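Local coordinates for predicted HD superfamily hydrolase (uncultured Thermotogales bacterium, PDB 2PQ7), which probably acts as a metal-dependent hydrolase of the HD superfamily, binding two iron(III) ions at the centre of an all-helical domain, at residues I35-R40 with R133-G138; L56-I61 with S122-I127. All coordinates share one frame; numbering follows the deposited sequence. Where two conformers were deposited one is given.

Interaction 1: residues I35-R40 with R133-G138; sequences ISHTFR and RLDAIG. With FE (Fe (III) ion), chain C.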
ATOM      1  N   ILE A  35      -6.152  17.317  -8.677  1.00 22.40           N
ATOM      2  CA  ILE A  35      -7.060  17.906  -7.739  1.00 18.13           C
ATOM      3  C   ILE A  35      -7.232  17.155  -6.423  1.00 19.08           C
ATOM      4  O   ILE A  35      -7.483  17.762  -5.368  1.00 19.05           O
ATOM      5  CB  ILE A  35      -8.432  18.167  -8.370  1.00 20.55           C
ATOM      6  CG1 ILE A  35      -9.207  19.150  -7.517  1.00 23.24           C
ATOM      7  CG2 ILE A  35      -9.171  16.872  -8.620  1.00 22.69           C
ATOM      8  CD1 ILE A  35     -10.457  19.610  -8.110  1.00 26.52           C
ATOM      9  N   SER A  36      -7.055  15.841  -6.448  1.00 20.36           N
ATOM     10  CA  SER A  36      -7.277  15.095  -5.208  1.00 18.93           C
ATOM     11  C   SER A  36      -6.243  15.500  -4.155  1.00 17.33           C
ATOM     12  O   SER A  36      -6.561  15.476  -2.975  1.00 17.65           O
ATOM     13  CB  SER A  36      -7.288  13.585  -5.470  1.00 20.52           C
ATOM     14  OG  SER A  36      -6.036  13.126  -5.853  1.00 23.09           O
ATOM     15  N   HIS A  37      -5.028  15.850  -4.579  1.00 17.40           N
ATOM     16  CA  HIS A  37      -4.040  16.410  -3.661  1.00 17.55           C
ATOM     17  C   HIS A  37      -4.622  17.638  -2.896  1.00 16.26           C
ATOM     18  O   HIS A  37      -4.564  17.731  -1.663  1.00 15.98           O
ATOM     19  CB  HIS A  37      -2.747  16.753  -4.370  1.00 16.38           C
ATOM     20  CG  HIS A  37      -1.871  17.687  -3.609  1.00 16.86           C
ATOM     21  ND1 HIS A  37      -1.116  17.298  -2.517  1.00 17.89           N
ATOM     22  CD2 HIS A  37      -1.696  19.026  -3.736  1.00 19.19           C
ATOM     23  CE1 HIS A  37      -0.445  18.345  -2.066  1.00 18.82           C
ATOM     24  NE2 HIS A  37      -0.780  19.406  -2.788  1.00 18.24           N
ATOM     25  N   THR A  38      -5.202  18.573  -3.629  1.00 15.19           N
ATOM     26  CA  THR A  38      -5.792  19.767  -3.006  1.00 13.64           C
ATOM     27  C   THR A  38      -6.845  19.415  -1.975  1.00 14.20           C
ATOM     28  O   THR A  38      -6.888  19.956  -0.880  1.00 14.95           O
ATOM     29  CB  THR A  38      -6.360  20.712  -4.093  1.00 13.65           C
ATOM     30  OG1 THR A  38      -5.237  21.317  -4.763  1.00 15.93           O
ATOM     31  CG2 THR A  38      -7.124  21.759  -3.492  1.00 13.42           C
ATOM     32  N   PHE A  39      -7.690  18.437  -2.297  1.00 16.26           N
ATOM     33  CA  PHE A  39      -8.693  18.064  -1.324  1.00 17.39           C
ATOM     34  C   PHE A  39      -8.076  17.412  -0.095  1.00 14.97           C
ATOM     35  O   PHE A  39      -8.493  17.695   1.014  1.00 18.78           O
ATOM     36  CB  PHE A  39      -9.716  17.131  -1.949  1.00 19.45           C
ATOM     37  CG  PHE A  39     -10.471  17.743  -3.083  1.00 27.73           C
ATOM     38  CD1 PHE A  39     -10.881  19.065  -3.028  1.00 32.65           C
ATOM     39  CD2 PHE A  39     -10.797  16.991  -4.195  1.00 33.43           C
ATOM     40  CE1 PHE A  39     -11.582  19.640  -4.072  1.00 35.54           C
ATOM     41  CE2 PHE A  39     -11.523  17.548  -5.237  1.00 34.89           C
ATOM     42  CZ  PHE A  39     -11.919  18.884  -5.169  1.00 35.27           C
ATOM     43  N   ARG A  40      -7.035  16.603  -0.276  1.00 16.05           N
ATOM     44  CA  ARG A  40      -6.379  15.990   0.891  1.00 16.84           C
ATOM     45  C   ARG A  40      -5.681  17.051   1.750  1.00 15.76           C
ATOM     46  O   ARG A  40      -5.648  16.966   2.977  1.00 15.74           O
ATOM     47  CB  ARG A  40      -5.418  14.892   0.437  1.00 16.15           C
ATOM     48  CG  ARG A  40      -6.172  13.706  -0.195  1.00 19.50           C
ATOM     49  CD  ARG A  40      -5.292  12.523  -0.376  1.00 19.48           C
ATOM     50  NE  ARG A  40      -4.117  12.818  -1.179  1.00 19.29           N
ATOM     51  CZ  ARG A  40      -4.034  12.743  -2.516  1.00 17.83           C
ATOM     52  NH1 ARG A  40      -5.032  12.341  -3.269  1.00 23.42           N
ATOM     53  NH2 ARG A  40      -2.924  13.102  -3.095  1.00 18.78           N
ATOM     54  N   ARG A 133       2.696  19.365   3.031  1.00 17.72           N
ATOM     55  CA  ARG A 133       3.787  18.392   3.130  1.00 18.64           C
ATOM     56  C   ARG A 133       3.343  17.086   3.732  1.00 16.50           C
ATOM     57  O   ARG A 133       3.899  16.026   3.378  1.00 20.28           O
ATOM     58  CB  ARG A 133       4.993  18.967   3.872  1.00 18.57           C
ATOM     59  CG  ARG A 133       5.599  20.154   3.183  1.00 19.54           C
ATOM     60  CD  ARG A 133       6.656  20.874   3.965  1.00 22.79           C
ATOM     61  NE  ARG A 133       7.774  19.965   4.234  1.00 28.36           N
ATOM     62  CZ  ARG A 133       8.040  19.351   5.394  1.00 33.00           C
ATOM     63  NH1 ARG A 133       7.347  19.569   6.514  1.00 39.29           N
ATOM     64  NH2 ARG A 133       9.079  18.528   5.439  1.00 38.32           N
ATOM     65  N   LEU A 134       2.288  17.087   4.555  1.00 17.08           N
ATOM     66  CA  LEU A 134       1.801  15.830   5.132  1.00 18.60           C
ATOM     67  C   LEU A 134       1.320  14.877   4.024  1.00 18.49           C
ATOM     68  O   LEU A 134       1.257  13.671   4.239  1.00 18.88           O
ATOM     69  CB  LEU A 134       0.604  16.056   6.062  1.00 19.27           C
ATOM     70  CG  LEU A 134       0.890  16.420   7.511  1.00 22.11           C
ATOM     71  CD1 LEU A 134      -0.407  16.853   8.246  1.00 19.49           C
ATOM     72  CD2 LEU A 134       1.549  15.172   8.216  1.00 25.05           C
ATOM     73  N   ASP A 135       0.962  15.414   2.865  1.00 17.01           N
ATOM     74  CA  ASP A 135       0.441  14.580   1.776  1.00 18.48           C
ATOM     75  C   ASP A 135       1.490  13.662   1.146  1.00 19.10           C
ATOM     76  O   ASP A 135       1.123  12.771   0.388  1.00 20.67           O
ATOM     77  CB  ASP A 135      -0.246  15.436   0.708  1.00 20.00           C
ATOM     78  CG  ASP A 135      -1.194  14.613  -0.155  1.00 18.57           C
ATOM     79  OD1 ASP A 135      -2.029  13.873   0.413  1.00 19.45           O
ATOM     80  OD2 ASP A 135      -1.094  14.744  -1.385  1.00 19.87           O
ATOM     81  N   ALA A 136       2.775  13.885   1.421  1.00 20.21           N
ATOM     82  CA  ALA A 136       3.837  13.026   0.935  1.00 22.77           C
ATOM     83  C   ALA A 136       3.937  11.688   1.703  1.00 22.43           C
ATOM     84  O   ALA A 136       4.660  10.776   1.276  1.00 24.77           O
ATOM     85  CB  ALA A 136       5.128  13.734   1.012  1.00 21.96           C
ATOM     86  N   ILE A 137       3.239  11.567   2.820  1.00 19.95           N
ATOM     87  CA  ILE A 137       3.277  10.355   3.625  1.00 23.10           C
ATOM     88  C   ILE A 137       1.933   9.811   4.027  1.00 22.46           C
ATOM     89  O   ILE A 137       0.934  10.509   4.100  1.00 21.95           O
ATOM     90  CB  ILE A 137       4.137  10.514   4.871  1.00 26.19           C
ATOM     91  CG1 ILE A 137       3.652  11.663   5.743  1.00 25.27           C
ATOM     92  CG2 ILE A 137       5.590  10.717   4.473  1.00 33.11           C
ATOM     93  CD1 ILE A 137       4.539  11.933   6.947  1.00 29.30           C
ATOM     94  N   GLY A 138       1.898   8.509   4.306  1.00 21.35           N
ATOM     95  CA  GLY A 138       0.663   7.875   4.702  1.00 19.37           C
ATOM     96  C   GLY A 138       0.214   6.797   3.724  1.00 19.95           C
ATOM     97  O   GLY A 138       0.933   6.463   2.772  1.00 21.74           O
TER
HETATM   98 FE    FE C 221       0.283  21.283  -2.829  1.00 17.09          FE
HETATM   99  O   HOH W   1       1.839  22.653  -2.889  1.00 18.77           O
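Arg40 and Asp135 bring the two backbones nearest each other, with 7.0 Å between the CA of Arg40 in helix 35-52 and the CA of Asp135 in the turn that follows helix 123-133. The carboxylate of Asp135 bridges two side chains about one helical turn apart. Arg40 grips it side-on: NE gives a hydrogen bond to OD1 of Asp135 (2.8 Å), and NH2 gives another to OD2 of Asp135 (3.0 Å). OD1 and OD2 each accept through the syn lone pair, and the guanidinium and carboxylate planes lie 22° apart, as expected of a bidentate salt bridge. A bend in the Arg40 chain at chi3 (-57°) turns the guanidinium back along its own helix, where NH1 reaches Ser36 OG at 2.9 Å. OD2 of Asp135 takes a second bond, from ND1 of His37 at 2.8 Å; it is almost straight and lies in the imidazole plane, but meets the carboxylate from above its plane. His37 NE2, at the other edge of the ring, binds iron(III) at 2.2 Å, and His66, Asp67 and Asp132 complete the protein ligands of this ion. Asp135 is thus a second-shell residue that, together with the iron, holds the imidazole of His37 in its rotation and would probably make it a stronger electron donor, while Arg40 probably offsets the negative charge of this buried carboxylate.

Interaction 2: residues L56-I61 with S122-I127; sequences LQKAII and SLTGKI
Two helices of the HD domain, 56-65 and 123-133, pack against each other here near their N-terminal ends. The short segments approach to 9.2 Å between axes and cross at -46°, and the backbones are nearest at Ala59 and Thr124, whose CA atoms are 5.5 Å apart. Thr124 meets the other helix with both branches of its side chain. Its CG2, anti to the backbone N (the OG1 branch has chi1 -59°), lies against the backbone between Lys58 and Ala59, 3.7 Å from Lys58 O and 4.1 Å from Ala59 N. The hydroxyl branch lies beside the aliphatic part of Lys58, with OG1 of Thr124 3.3 Å from Lys58 CB and 3.6 Å from its CD. No hydrogen bond joins the segments directly; instead Glu104 of helix 99-111 is shared, its carboxylate hydrogen-bonded to Thr124 OG1 and in a salt bridge with Lys58 NZ. The lysine chain, extended beyond CG, runs across the threonine at about a right angle to reach Glu104. A valine in place of Thr124 has no hydroxyl to offer Glu104, whose carboxylate would probably be held less firmly beside Lys58. One turn further along, Ile127 CG2 meets Ala59 CB at 4.2 Å, a purely apolar touch. At the start of the second helix, Ser122 is the N-cap, its OG accepting from Gly125 N at 2.9 Å. Around the pair, helix 35-52 lends Ala49 to Ala59 and Ile48 to Ile127, whereas helix 99-111 packs Phe101 on Lys58 and Ala108 on Thr124.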
ATOM      1  N   LEU A  56      -9.820  28.662  10.971  1.00 17.03           N
ATOM      2  CA  LEU A  56     -10.193  27.625  10.030  1.00 16.58           C
ATOM      3  C   LEU A  56     -10.505  28.164   8.631  1.00 14.88           C
ATOM      4  O   LEU A  56     -10.164  27.536   7.631  1.00 17.73           O
ATOM      5  CB  LEU A  56     -11.462  26.893  10.562  1.00 17.81           C
ATOM      6  CG  LEU A  56     -11.981  25.718   9.770  1.00 22.89           C
ATOM      7  CD1 LEU A  56     -10.946  24.580   9.810  1.00 28.71           C
ATOM      8  CD2 LEU A  56     -13.346  25.244  10.328  1.00 22.95           C
ATOM      9  N   GLN A  57     -11.205  29.306   8.566  1.00 13.27           N
ATOM     10  CA  GLN A  57     -11.593  29.892   7.300  1.00 16.75           C
ATOM     11  C   GLN A  57     -10.343  30.180   6.441  1.00 11.91           C
ATOM     12  O   GLN A  57     -10.316  29.832   5.269  1.00 14.86           O
ATOM     13  CB  GLN A  57     -12.442  31.154   7.482  1.00 17.51           C
ATOM     14  CG  GLN A  57     -13.776  30.877   8.206  1.00 20.66           C
ATOM     15  CD  GLN A  57     -14.728  32.043   8.188  1.00 27.35           C
ATOM     16  OE1 GLN A  57     -14.445  33.098   7.622  1.00 30.69           O
ATOM     17  NE2 GLN A  57     -15.911  31.840   8.784  1.00 27.22           N
ATOM     18  N   LYS A  58      -9.380  30.860   7.052  1.00 14.04           N
ATOM     19  CA  LYS A  58      -8.120  31.157   6.340  1.00 12.36           C
ATOM     20  C   LYS A  58      -7.389  29.873   5.893  1.00  9.99           C
ATOM     21  O   LYS A  58      -6.989  29.796   4.772  1.00 12.60           O
ATOM     22  CB  LYS A  58      -7.189  32.009   7.219  1.00 12.26           C
ATOM     23  CG  LYS A  58      -7.596  33.469   7.406  1.00 16.84           C
ATOM     24  CD  LYS A  58      -6.685  34.228   8.421  1.00 15.55           C
ATOM     25  CE  LYS A  58      -7.128  35.661   8.631  1.00 23.23           C
ATOM     26  NZ  LYS A  58      -6.395  36.317   9.732  1.00 31.08           N
ATOM     27  N   ALA A  59      -7.304  28.892   6.782  1.00 12.39           N
ATOM     28  CA  ALA A  59      -6.603  27.650   6.516  1.00 14.11           C
ATOM     29  C   ALA A  59      -7.213  26.851   5.379  1.00 12.10           C
ATOM     30  O   ALA A  59      -6.536  26.414   4.473  1.00 14.84           O
ATOM     31  CB  ALA A  59      -6.513  26.866   7.789  1.00 14.00           C
ATOM     32  N   ILE A  60      -8.544  26.709   5.415  0.50 13.36           N
ATOM     33  CA  ILE A  60      -9.261  25.987   4.394  0.50 13.76           C
ATOM     34  C   ILE A  60      -9.161  26.627   3.020  0.50 13.05           C
ATOM     35  O   ILE A  60      -8.907  25.941   2.030  0.50 12.78           O
ATOM     36  CB  ILE A  60     -10.764  25.894   4.770  0.50 13.80           C
ATOM     37  CG1 ILE A  60     -10.917  24.949   5.950  0.50 14.70           C
ATOM     38  CG2 ILE A  60     -11.634  25.453   3.610  0.50 10.53           C
ATOM     39  CD1 ILE A  60     -10.456  23.486   5.675  0.50 13.30           C
ATOM     40  N   ILE A  61      -9.412  27.935   2.991  1.00 14.02           N
ATOM     41  CA  ILE A  61      -9.375  28.685   1.740  1.00 10.45           C
ATOM     42  C   ILE A  61      -7.953  28.679   1.162  1.00 10.07           C
ATOM     43  O   ILE A  61      -7.788  28.444  -0.034  1.00 12.80           O
ATOM     44  CB  ILE A  61     -10.014  30.068   1.878  1.00 12.31           C
ATOM     45  CG1 ILE A  61     -11.551  29.873   2.113  1.00 15.75           C
ATOM     46  CG2 ILE A  61      -9.775  30.914   0.662  1.00 13.73           C
ATOM     47  CD1 ILE A  61     -12.259  31.140   2.419  1.00 19.54           C
ATOM     48  N   SER A 122       3.142  33.581   8.633  1.00 16.57           N
ATOM     49  CA  SER A 122       1.871  33.635   9.335  1.00 18.98           C
ATOM     50  C   SER A 122       1.444  32.257   9.799  1.00 18.17           C
ATOM     51  O   SER A 122       1.933  31.231   9.328  1.00 17.04           O
ATOM     52  CB  SER A 122       0.768  34.191   8.445  1.00 21.07           C
ATOM     53  OG  SER A 122       0.424  33.304   7.363  1.00 21.78           O
ATOM     54  N   LEU A 123       0.485  32.231  10.701  1.00 16.39           N
ATOM     55  CA  LEU A 123      -0.066  30.974  11.177  1.00 15.70           C
ATOM     56  C   LEU A 123      -0.705  30.241   9.984  1.00 14.79           C
ATOM     57  O   LEU A 123      -0.547  29.038   9.825  1.00 13.77           O
ATOM     58  CB  LEU A 123      -1.129  31.171  12.246  1.00 20.97           C
ATOM     59  CG  LEU A 123      -0.647  31.742  13.586  1.00 31.79           C
ATOM     60  CD1 LEU A 123      -1.831  32.078  14.481  1.00 35.59           C
ATOM     61  CD2 LEU A 123       0.262  30.759  14.264  1.00 37.52           C
ATOM     62  N   THR A 124      -1.433  30.957   9.143  1.00 13.84           N
ATOM     63  CA  THR A 124      -2.065  30.329   7.982  1.00 13.43           C
ATOM     64  C   THR A 124      -0.993  29.725   7.072  1.00 12.29           C
ATOM     65  O   THR A 124      -1.153  28.599   6.612  1.00 12.42           O
ATOM     66  CB  THR A 124      -2.937  31.311   7.200  1.00 15.51           C
ATOM     67  OG1 THR A 124      -3.960  31.841   8.053  1.00 16.88           O
ATOM     68  CG2 THR A 124      -3.619  30.618   6.021  1.00 14.71           C
ATOM     69  N   GLY A 125       0.132  30.421   6.874  1.00 13.84           N
ATOM     70  CA  GLY A 125       1.155  29.881   6.011  1.00 13.78           C
ATOM     71  C   GLY A 125       1.855  28.647   6.567  1.00 13.07           C
ATOM     72  O   GLY A 125       2.153  27.737   5.827  1.00 12.75           O
ATOM     73  N   LYS A 126       2.053  28.615   7.870  1.00 12.50           N
ATOM     74  CA  LYS A 126       2.649  27.495   8.541  1.00 14.70           C
ATOM     75  C   LYS A 126       1.732  26.281   8.472  1.00 14.61           C
ATOM     76  O   LYS A 126       2.168  25.165   8.175  1.00 14.97           O
ATOM     77  CB  LYS A 126       3.023  27.889   9.962  1.00 13.25           C
ATOM     78  CG  LYS A 126       4.268  28.835   9.947  1.00 16.80           C
ATOM     79  CD  LYS A 126       4.631  29.298  11.358  1.00 20.69           C
ATOM     80  CE  LYS A 126       5.657  30.445  11.343  1.00 28.82           C
ATOM     81  NZ  LYS A 126       5.725  31.169  12.676  1.00 37.39           N
ATOM     82  N   ILE A 127       0.453  26.475   8.770  1.00 13.14           N
ATOM     83  CA  ILE A 127      -0.536  25.410   8.688  1.00 12.68           C
ATOM     84  C   ILE A 127      -0.630  24.889   7.267  1.00 12.04           C
ATOM     85  O   ILE A 127      -0.633  23.661   7.050  1.00 13.28           O
ATOM     86  CB  ILE A 127      -1.907  25.889   9.167  1.00 13.77           C
ATOM     87  CG1 ILE A 127      -1.830  26.149  10.678  1.00 14.79           C
ATOM     88  CG2 ILE A 127      -3.001  24.884   8.810  1.00 14.02           C
ATOM     89  CD1 ILE A 127      -3.037  26.788  11.248  1.00 15.25           C
TER

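How the interactions relate
Both contacts are largely buried and lie within the HD domain, interaction 2 nested in the chain between the two segments of interaction 1. Their centres are 16 Å apart; interaction 2 uses the first turns of helix 123-133, and interaction 1 the turn just beyond its end. Helix 35-52 supplies one side of interaction 1 and packs beside interaction 2. Interaction 1 is polar and charged, directly behind an iron ligand. In interaction 2 the side chain of Ile127 is about 13 Å from a bound iron(III) ion. That contact is mainly van der Waals packing between helices, with its polar groups tied through a third helix.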